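Local coordinates for protein transcriptional regulator, LacI family (Corynebacterium glutamicum, PDB 3H5T) that acts as an inositol-dependent transcriptional activator of the inositol phosphate synthase gene ino1 and binds a conserved palindromic promoter motif to regulate cell wall biogenesis, at residues 227-232 against 240-245; 260-265 against 270-275; 281-286 against 298-303. One frame throughout, in Å; residues are numbered along the deposited sequence.

Contact 1 of 3, residues 227-232 against 240-245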
loop_
_atom_site.group_PDB
_atom_site.type_symbol
_atom_site.label_atom_id
_atom_site.label_comp_id
_atom_site.label_asym_id
_atom_site.label_seq_id
_atom_site.Cartn_x
_atom_site.Cartn_y
_atom_site.Cartn_z
ATOM N N GLY A 227 8.648 -11.828 11.632
ATOM C CA GLY A 227 9.976 -11.273 11.449
ATOM C C GLY A 227 10.409 -10.413 12.620
ATOM O O GLY A 227 11.572 -10.454 13.024
ATOM N N ALA A 228 9.490 -9.624 13.170
ATOM C CA ALA A 228 9.830 -8.772 14.308
ATOM C C ALA A 228 10.114 -9.662 15.509
ATOM O O ALA A 228 11.103 -9.477 16.212
ATOM C CB ALA A 228 8.683 -7.812 14.624
ATOM N N MET A 229 9.238 -10.641 15.719
ATOM C CA MET A 229 9.372 -11.578 16.822
ATOM C C MET A 229 10.666 -12.386 16.736
ATOM O O MET A 229 11.234 -12.759 17.764
ATOM C CB MET A 229 8.182 -12.534 16.843
ATOM C CG MET A 229 8.018 -13.266 18.156
ATOM S SD MET A 229 7.513 -12.157 19.472
ATOM C CE MET A 229 5.785 -12.091 19.160
ATOM N N GLU A 230 11.126 -12.658 15.515
ATOM C CA GLU A 230 12.355 -13.425 15.318
ATOM C C GLU A 230 13.560 -12.616 15.778
ATOM O O GLU A 230 14.540 -13.173 16.270
ATOM C CB GLU A 230 12.511 -13.836 13.845
ATOM C CG GLU A 230 11.387 -14.753 13.360
ATOM C CD GLU A 230 11.546 -15.215 11.920
ATOM O OE1 GLU A 230 11.773 -14.363 11.033
ATOM O OE2 GLU A 230 11.428 -16.436 11.671
ATOM N N VAL A 231 13.479 -11.299 15.631
ATOM C CA VAL A 231 14.566 -10.431 16.059
ATOM C C VAL A 231 14.546 -10.278 17.579
ATOM O O VAL A 231 15.586 -10.086 18.204
ATOM C CB VAL A 231 14.461 -9.041 15.386
ATOM C CG1 VAL A 231 15.514 -8.090 15.963
ATOM C CG2 VAL A 231 14.649 -9.187 13.878
ATOM N N PHE A 232 13.366 -10.365 18.179
ATOM C CA PHE A 232 13.257 -10.245 19.628
ATOM C C PHE A 232 13.760 -11.514 20.303
ATOM O O PHE A 232 14.400 -11.458 21.351
ATOM C CB PHE A 232 11.807 -9.982 20.046
ATOM C CG PHE A 232 11.264 -8.668 19.567
ATOM C CD1 PHE A 232 12.120 -7.645 19.173
ATOM C CD2 PHE A 232 9.895 -8.434 19.555
ATOM C CE1 PHE A 232 11.618 -6.411 18.778
ATOM C CE2 PHE A 232 9.383 -7.198 19.161
ATOM C CZ PHE A 232 10.247 -6.187 18.774
ATOM N N GLY A 240 6.271 -15.436 24.588
ATOM C CA GLY A 240 5.064 -15.406 25.396
ATOM C C GLY A 240 4.892 -14.142 26.222
ATOM O O GLY A 240 3.790 -13.864 26.700
ATOM N N THR A 241 5.967 -13.373 26.388
ATOM C CA THR A 241 5.917 -12.139 27.172
ATOM C C THR A 241 5.546 -10.900 26.350
ATOM O O THR A 241 5.225 -9.847 26.913
ATOM C CB THR A 241 7.275 -11.844 27.837
ATOM O OG1 THR A 241 8.251 -11.569 26.822
ATOM C CG2 THR A 241 7.736 -13.031 28.675
ATOM N N VAL A 242 5.597 -11.022 25.028
ATOM C CA VAL A 242 5.287 -9.903 24.147
ATOM C C VAL A 242 3.825 -9.882 23.707
ATOM O O VAL A 242 3.419 -10.632 22.823
ATOM C CB VAL A 242 6.181 -9.926 22.884
ATOM C CG1 VAL A 242 5.905 -8.694 22.032
ATOM C CG2 VAL A 242 7.646 -9.984 23.281
ATOM N N PRO A 243 3.019 -9.001 24.310
ATOM C CA PRO A 243 1.598 -8.891 23.969
ATOM C C PRO A 243 1.375 -8.435 22.524
ATOM O O PRO A 243 2.123 -7.609 22.000
ATOM C CB PRO A 243 1.085 -7.884 24.989
ATOM C CG PRO A 243 2.266 -6.986 25.180
ATOM C CD PRO A 243 3.413 -7.958 25.273
ATOM N N ILE A 244 0.339 -8.979 21.892
ATOM C CA ILE A 244 0.010 -8.657 20.508
ATOM C C ILE A 244 -1.474 -8.341 20.338
ATOM O O ILE A 244 -2.316 -9.218 20.493
ATOM C CB ILE A 244 0.375 -9.841 19.578
ATOM C CG1 ILE A 244 1.887 -10.083 19.623
ATOM C CG2 ILE A 244 -0.088 -9.561 18.151
ATOM C CD1 ILE A 244 2.332 -11.334 18.903
ATOM N N MET A 245 -1.796 -7.091 20.021
ATOM C CA MET A 245 -3.189 -6.714 19.818
ATOM C C MET A 245 -3.474 -6.345 18.365
ATOM O O MET A 245 -2.580 -5.937 17.625
ATOM C CB MET A 245 -3.580 -5.564 20.751
ATOM C CG MET A 245 -3.586 -5.969 22.227
ATOM S SD MET A 245 -4.810 -5.098 23.198
ATOM C CE MET A 245 -4.638 -5.961 24.741
#

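Contact 2 of 3, residues 260-265 against 270-275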
loop_
_atom_site.group_PDB
_atom_site.type_symbol
_atom_site.label_atom_id
_atom_site.label_comp_id
_atom_site.label_asym_id
_atom_site.label_seq_id
_atom_site.Cartn_x
_atom_site.Cartn_y
_atom_site.Cartn_z
ATOM N N LYS A 260 -5.050 2.282 22.837
ATOM C CA LYS A 260 -5.401 2.580 24.213
ATOM C C LYS A 260 -5.438 1.289 25.029
ATOM O O LYS A 260 -4.842 1.207 26.099
ATOM C CB LYS A 260 -6.766 3.276 24.271
ATOM C CG LYS A 260 -7.355 3.384 25.668
ATOM C CD LYS A 260 -8.765 3.972 25.645
ATOM C CE LYS A 260 -8.765 5.394 25.115
ATOM N NZ LYS A 260 -10.111 6.035 25.189
ATOM N N GLU A 261 -6.117 0.274 24.510
ATOM C CA GLU A 261 -6.239 -0.997 25.216
ATOM C C GLU A 261 -4.899 -1.654 25.556
ATOM O O GLU A 261 -4.711 -2.151 26.663
ATOM C CB GLU A 261 -7.083 -1.977 24.397
ATOM C CG GLU A 261 -7.776 -3.016 25.251
ATOM C CD GLU A 261 -8.256 -4.204 24.461
ATOM O OE1 GLU A 261 -8.983 -4.011 23.463
ATOM O OE2 GLU A 261 -7.904 -5.336 24.851
ATOM N N LEU A 262 -3.979 -1.663 24.601
ATOM C CA LEU A 262 -2.668 -2.275 24.792
ATOM C C LEU A 262 -1.811 -1.570 25.844
ATOM O O LEU A 262 -1.177 -2.216 26.679
ATOM C CB LEU A 262 -1.906 -2.290 23.462
ATOM C CG LEU A 262 -0.481 -2.836 23.499
ATOM C CD1 LEU A 262 -0.525 -4.335 23.672
ATOM C CD2 LEU A 262 0.243 -2.476 22.222
ATOM N N LEU A 263 -1.785 -0.241 25.786
ATOM C CA LEU A 263 -0.989 0.556 26.711
ATOM C C LEU A 263 -1.665 0.675 28.067
ATOM O O LEU A 263 -1.008 0.891 29.082
ATOM C CB LEU A 263 -0.747 1.948 26.121
ATOM C CG LEU A 263 -0.006 1.933 24.781
ATOM C CD1 LEU A 263 0.139 3.349 24.255
ATOM C CD2 LEU A 263 1.357 1.262 24.962
ATOM N N GLU A 264 -2.984 0.536 28.067
ATOM C CA GLU A 264 -3.780 0.612 29.281
ATOM C C GLU A 264 -3.691 -0.743 29.990
ATOM O O GLU A 264 -3.717 -0.817 31.217
ATOM C CB GLU A 264 -5.233 0.928 28.913
ATOM C CG GLU A 264 -5.899 1.982 29.768
ATOM C CD GLU A 264 -7.187 2.490 29.151
ATOM O OE1 GLU A 264 -8.030 1.660 28.745
ATOM O OE2 GLU A 264 -7.359 3.723 29.074
ATOM N N THR A 265 -3.572 -1.807 29.198
ATOM C CA THR A 265 -3.475 -3.166 29.711
ATOM C C THR A 265 -2.054 -3.533 30.156
ATOM O O THR A 265 -1.862 -4.261 31.136
ATOM C CB THR A 265 -3.955 -4.170 28.650
ATOM O OG1 THR A 265 -5.331 -3.906 28.347
ATOM C CG2 THR A 265 -3.818 -5.599 29.151
ATOM N N THR A 270 7.707 -0.315 27.227
ATOM C CA THR A 270 8.572 0.816 26.928
ATOM C C THR A 270 8.586 1.133 25.433
ATOM O O THR A 270 8.991 2.227 25.028
ATOM C CB THR A 270 10.022 0.542 27.390
ATOM O OG1 THR A 270 10.563 -0.559 26.652
ATOM C CG2 THR A 270 10.050 0.208 28.880
ATOM N N ALA A 271 8.141 0.177 24.620
ATOM C CA ALA A 271 8.112 0.360 23.171
ATOM C C ALA A 271 6.981 -0.416 22.514
ATOM O O ALA A 271 6.542 -1.445 23.032
ATOM C CB ALA A 271 9.441 -0.063 22.563
ATOM N N VAL A 272 6.517 0.082 21.369
ATOM C CA VAL A 272 5.447 -0.568 20.621
ATOM C C VAL A 272 5.800 -0.628 19.139
ATOM O O VAL A 272 5.981 0.411 18.498
ATOM C CB VAL A 272 4.105 0.192 20.771
ATOM C CG1 VAL A 272 3.093 -0.311 19.743
ATOM C CG2 VAL A 272 3.557 0.008 22.180
ATOM N N LEU A 273 5.909 -1.840 18.600
ATOM C CA LEU A 273 6.215 -2.014 17.181
ATOM C C LEU A 273 4.921 -2.256 16.412
ATOM O O LEU A 273 4.188 -3.196 16.702
ATOM C CB LEU A 273 7.171 -3.197 16.964
ATOM C CG LEU A 273 7.497 -3.517 15.498
ATOM C CD1 LEU A 273 8.881 -4.110 15.388
ATOM C CD2 LEU A 273 6.451 -4.459 14.922
ATOM N N CYS A 274 4.650 -1.396 15.436
ATOM C CA CYS A 274 3.454 -1.500 14.614
ATOM C C CYS A 274 3.741 -2.129 13.261
ATOM O O CYS A 274 4.805 -1.937 12.681
ATOM C CB CYS A 274 2.848 -0.118 14.386
ATOM S SG CYS A 274 2.336 0.693 15.874
ATOM N N THR A 275 2.760 -2.856 12.757
ATOM C CA THR A 275 2.849 -3.529 11.477
ATOM C C THR A 275 2.553 -2.561 10.327
ATOM O O THR A 275 2.897 -2.830 9.165
ATOM C CB THR A 275 1.849 -4.694 11.443
ATOM O OG1 THR A 275 2.357 -5.773 12.240
ATOM C CG2 THR A 275 1.616 -5.167 10.033
#

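Contact 3 of 3, residues 281-286 against 298-303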
loop_
_atom_site.group_PDB
_atom_site.type_symbol
_atom_site.label_atom_id
_atom_site.label_comp_id
_atom_site.label_asym_id
_atom_site.label_seq_id
_atom_site.Cartn_x
_atom_site.Cartn_y
_atom_site.Cartn_z
ATOM N N PHE A 281 0.217 5.903 14.243
ATOM C CA PHE A 281 -0.468 7.173 14.455
ATOM C C PHE A 281 -1.594 7.064 15.469
ATOM O O PHE A 281 -1.949 8.052 16.113
ATOM C CB PHE A 281 -0.982 7.736 13.127
ATOM C CG PHE A 281 0.081 8.428 12.336
ATOM C CD1 PHE A 281 0.440 9.732 12.635
ATOM C CD2 PHE A 281 0.798 7.743 11.363
ATOM C CE1 PHE A 281 1.505 10.345 11.981
ATOM C CE2 PHE A 281 1.864 8.343 10.703
ATOM C CZ PHE A 281 2.221 9.648 11.014
ATOM N N GLY A 282 -2.150 5.865 15.608
ATOM C CA GLY A 282 -3.201 5.654 16.580
ATOM C C GLY A 282 -2.555 5.654 17.954
ATOM O O GLY A 282 -3.186 5.996 18.946
ATOM N N VAL A 283 -1.283 5.272 17.995
ATOM C CA VAL A 283 -0.513 5.231 19.231
ATOM C C VAL A 283 -0.093 6.645 19.624
ATOM O O VAL A 283 0.038 6.953 20.813
ATOM C CB VAL A 283 0.772 4.383 19.081
ATOM C CG1 VAL A 283 1.610 4.497 20.333
ATOM C CG2 VAL A 283 0.419 2.934 18.816
ATOM N N LEU A 284 0.127 7.498 18.625
ATOM C CA LEU A 284 0.529 8.883 18.878
ATOM C C LEU A 284 -0.689 9.695 19.293
ATOM O O LEU A 284 -0.617 10.519 20.207
ATOM C CB LEU A 284 1.178 9.488 17.630
ATOM C CG LEU A 284 2.518 8.857 17.229
ATOM C CD1 LEU A 284 2.958 9.344 15.848
ATOM C CD2 LEU A 284 3.553 9.192 18.280
ATOM N N GLU A 285 -1.811 9.451 18.626
ATOM C CA GLU A 285 -3.037 10.152 18.949
ATOM C C GLU A 285 -3.482 9.721 20.339
ATOM O O GLU A 285 -4.151 10.478 21.040
ATOM C CB GLU A 285 -4.128 9.831 17.928
ATOM C CG GLU A 285 -5.348 10.741 18.028
ATOM C CD GLU A 285 -6.388 10.447 16.960
ATOM O OE1 GLU A 285 -6.005 10.298 15.775
ATOM O OE2 GLU A 285 -7.588 10.375 17.303
ATOM N N TYR A 286 -3.111 8.504 20.743
ATOM C CA TYR A 286 -3.484 8.024 22.074
ATOM C C TYR A 286 -2.564 8.602 23.142
ATOM O O TYR A 286 -3.037 9.079 24.168
ATOM C CB TYR A 286 -3.441 6.497 22.189
ATOM C CG TYR A 286 -3.541 6.081 23.637
ATOM C CD1 TYR A 286 -4.704 6.323 24.367
ATOM C CD2 TYR A 286 -2.433 5.576 24.318
ATOM C CE1 TYR A 286 -4.761 6.085 25.739
ATOM C CE2 TYR A 286 -2.481 5.334 25.697
ATOM C CZ TYR A 286 -3.648 5.597 26.394
ATOM O OH TYR A 286 -3.702 5.386 27.745
ATOM N N LEU A 298 7.239 6.714 25.319
ATOM C CA LEU A 298 7.145 5.441 24.612
ATOM C C LEU A 298 7.866 5.483 23.260
ATOM O O LEU A 298 7.782 6.471 22.532
ATOM C CB LEU A 298 5.656 5.111 24.405
ATOM C CG LEU A 298 5.143 3.698 24.104
ATOM C CD1 LEU A 298 5.626 3.239 22.750
ATOM C CD2 LEU A 298 5.591 2.748 25.207
ATOM N N SER A 299 8.587 4.414 22.936
ATOM C CA SER A 299 9.277 4.331 21.653
ATOM C C SER A 299 8.390 3.510 20.716
ATOM O O SER A 299 7.934 2.423 21.081
ATOM C CB SER A 299 10.634 3.643 21.806
ATOM O OG SER A 299 11.537 4.454 22.530
ATOM N N LEU A 300 8.134 4.023 19.517
ATOM C CA LEU A 300 7.293 3.296 18.574
ATOM C C LEU A 300 7.872 3.270 17.167
ATOM O O LEU A 300 8.581 4.186 16.758
ATOM C CB LEU A 300 5.876 3.886 18.558
ATOM C CG LEU A 300 5.594 5.191 17.822
ATOM C CD1 LEU A 300 5.638 4.925 16.349
ATOM C CD2 LEU A 300 4.215 5.726 18.185
ATOM N N THR A 301 7.566 2.207 16.435
ATOM C CA THR A 301 8.045 2.042 15.072
ATOM C C THR A 301 6.853 1.824 14.149
ATOM O O THR A 301 5.800 1.357 14.581
ATOM C CB THR A 301 8.998 0.832 14.960
ATOM O OG1 THR A 301 10.067 0.971 15.904
ATOM C CG2 THR A 301 9.596 0.760 13.577
ATOM N N GLY A 302 7.017 2.180 12.880
ATOM C CA GLY A 302 5.948 2.008 11.920
ATOM C C GLY A 302 6.418 1.209 10.721
ATOM O O GLY A 302 7.520 0.666 10.739
ATOM N N PHE A 303 5.580 1.129 9.689
ATOM C CA PHE A 303 5.907 0.408 8.467
ATOM C C PHE A 303 5.017 0.942 7.343
ATOM O O PHE A 303 3.793 0.930 7.463
ATOM C CB PHE A 303 5.678 -1.103 8.643
ATOM C CG PHE A 303 6.256 -1.944 7.530
ATOM C CD1 PHE A 303 7.324 -2.808 7.776
ATOM C CD2 PHE A 303 5.745 -1.868 6.232
ATOM C CE1 PHE A 303 7.873 -3.585 6.749
ATOM C CE2 PHE A 303 6.290 -2.642 5.194
ATOM C CZ PHE A 303 7.352 -3.498 5.452
#

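Contact 1 of 3, residues 227-232 against 240-245
The CA atoms of Met229 and Val242, 8.6 Å apart, are the nearest pair across the two segments, as helix 221-235 lies against the chain that enters strand 244-247. This is helix-on-sheet packing in the alpha/beta fold of the periplasmic binding protein type, the fold of LacI-family effector domains. The interface across the two segments is apolar and small, with 152 Å² buried in all. Met229 has the largest share, just ahead of Val242. Its CG stands anti to the backbone N (chi1 -163°), and the chain then bends at both chi2 and chi3. These bends bring its far end to the strand, although its first bond does not head there. The sulfur lies by the branch point of Val242, with Met229 SD 4.3 Å from Val242 CB. The side chain of Val242 faces the helix. One turn of helix further on, Phe232 also starts out toward this loop, but its ring stays looser: Phe232 CD2 is 4.6 Å from Val242 CG2. Strand 192-197 adds to the packing: both Met229 and Val242 touch its Ile194. Phe232 continues the core toward Ile192 and toward Ala181 and Ile185 of helix 178-186. Backbone hydrogen bonds of Pro243 and Met245 with Ile194 tie the incoming strand to its neighbour. Ile244 is bonded through its backbone to Val208 on the other flank. Its side chain turns toward helix 221-235 and meets Met229 tip to tip, with Met229 CE 3.5 Å from Ile244 CD1.

Contact 2 of 3, residues 260-265 against 270-275
Leu262 and Leu263 reach Val272 through different first torsions. In Leu262 the CG is anti to the backbone N (chi1 177°). In Leu263 it lies anti to the carbonyl carbon instead (chi1 -60°). In Val272, CG2 is the branch that meets the helix. This one methyl receives both leucines. Leu263 CD2 comes to 3.8 Å from Val272 CG2, and the two side chains cross obliquely. Leu262 and Val272 meet tip to tip, with Leu262 CD2 4.1 Å from Val272 CG2. The backbones stay well apart: the CA atoms of Leu263 and Val272, the nearest pair, are 8.9 Å from each other. The contact is buried, but it is small, at 90 Å² in total. Neighbours enlarge the core. Leu195 of strand 192-197 touches both Leu262 and Val272, while Leu263 packs on Tyr286 of helix 277-289. On the strand side, Val272 is fixed by backbone hydrogen bonds to Ser299 and Thr301.

The helix segment ends at Thr265, where a side chain joins the backbone bonding. Thr265 OG1 donates to Glu261 O at a modelled distance of 2.5 Å, which is short and doubtful in its exact value. The donor is tilted 28° from the carbonyl plane. Thr265 N also donates to Glu261 O, from the opposite face of that plane, so this oxygen appears to accept two bonds from Thr265.

The arrangement is that of a beta-alpha-beta crossover: helix 252-265 leaves strand 244-247, passes over strand 192-197 and leads into the parallel strand 271-274. Such crossovers build the sheet of periplasmic binding protein-like domains.

Contact 3 of 3, residues 281-286 against 298-303
Leu300 sends a single methyl, CD2, into the notch between two successive helix residues, Val283 and Leu284. Val283 CG1 lies 3.6 Å from Leu300 CD2, and the two side chains slide past each other in opposite directions. Leu284 crosses the Leu300 side chain at about a right angle, with Leu284 CD2 3.5 Å from Leu300 CD2. The CG of Leu300 sits between its backbone N and carbonyl carbon (chi1 77°), and from there CD2 reaches both partners. Val283 faces the strand directly. Leu284 does not start toward the strand, but its end comes nearer.

Further out, Leu300 also packs on Ala280 and Leu314, and Val283 on Ala259 of helix 252-265. Backbone hydrogen bonds of Ser299 with Thr270 and of Thr301 with Cys274 hold the strand beside its neighbour, 271-274. A salt bridge from Glu285 OE1 to Arg252 NH2 links this helix to helix 252-265.

Together, strand 271-274, helix 277-289 and strand 299-302 form a beta-alpha-beta unit, and here its helix packs on its second strand, an edge strand of the sheet within this chain.

How the contacts relate
Following the chain from the N terminus, contact 1 closes first, bringing helix 221-235 back against the start of strand 244-247. Helix 252-265 follows, and contact 2 closes the short turn from it into strand 271-274. The chain then runs through helix 277-289, and contact 3 closes the loop from there to strand 299-302. The three are in series, neither nested nor crossed. All reach the same five-stranded sheet. Contacts 1 and 2 touch where Met245 CG lies 3.8 Å from Leu262 CD1. Contacts 2 and 3 rest on neighbouring strands, 271-274 and 299-302, joined by backbone hydrogen bonds. Contacts 1 and 3 do not touch, and their centres are about 17 Å apart.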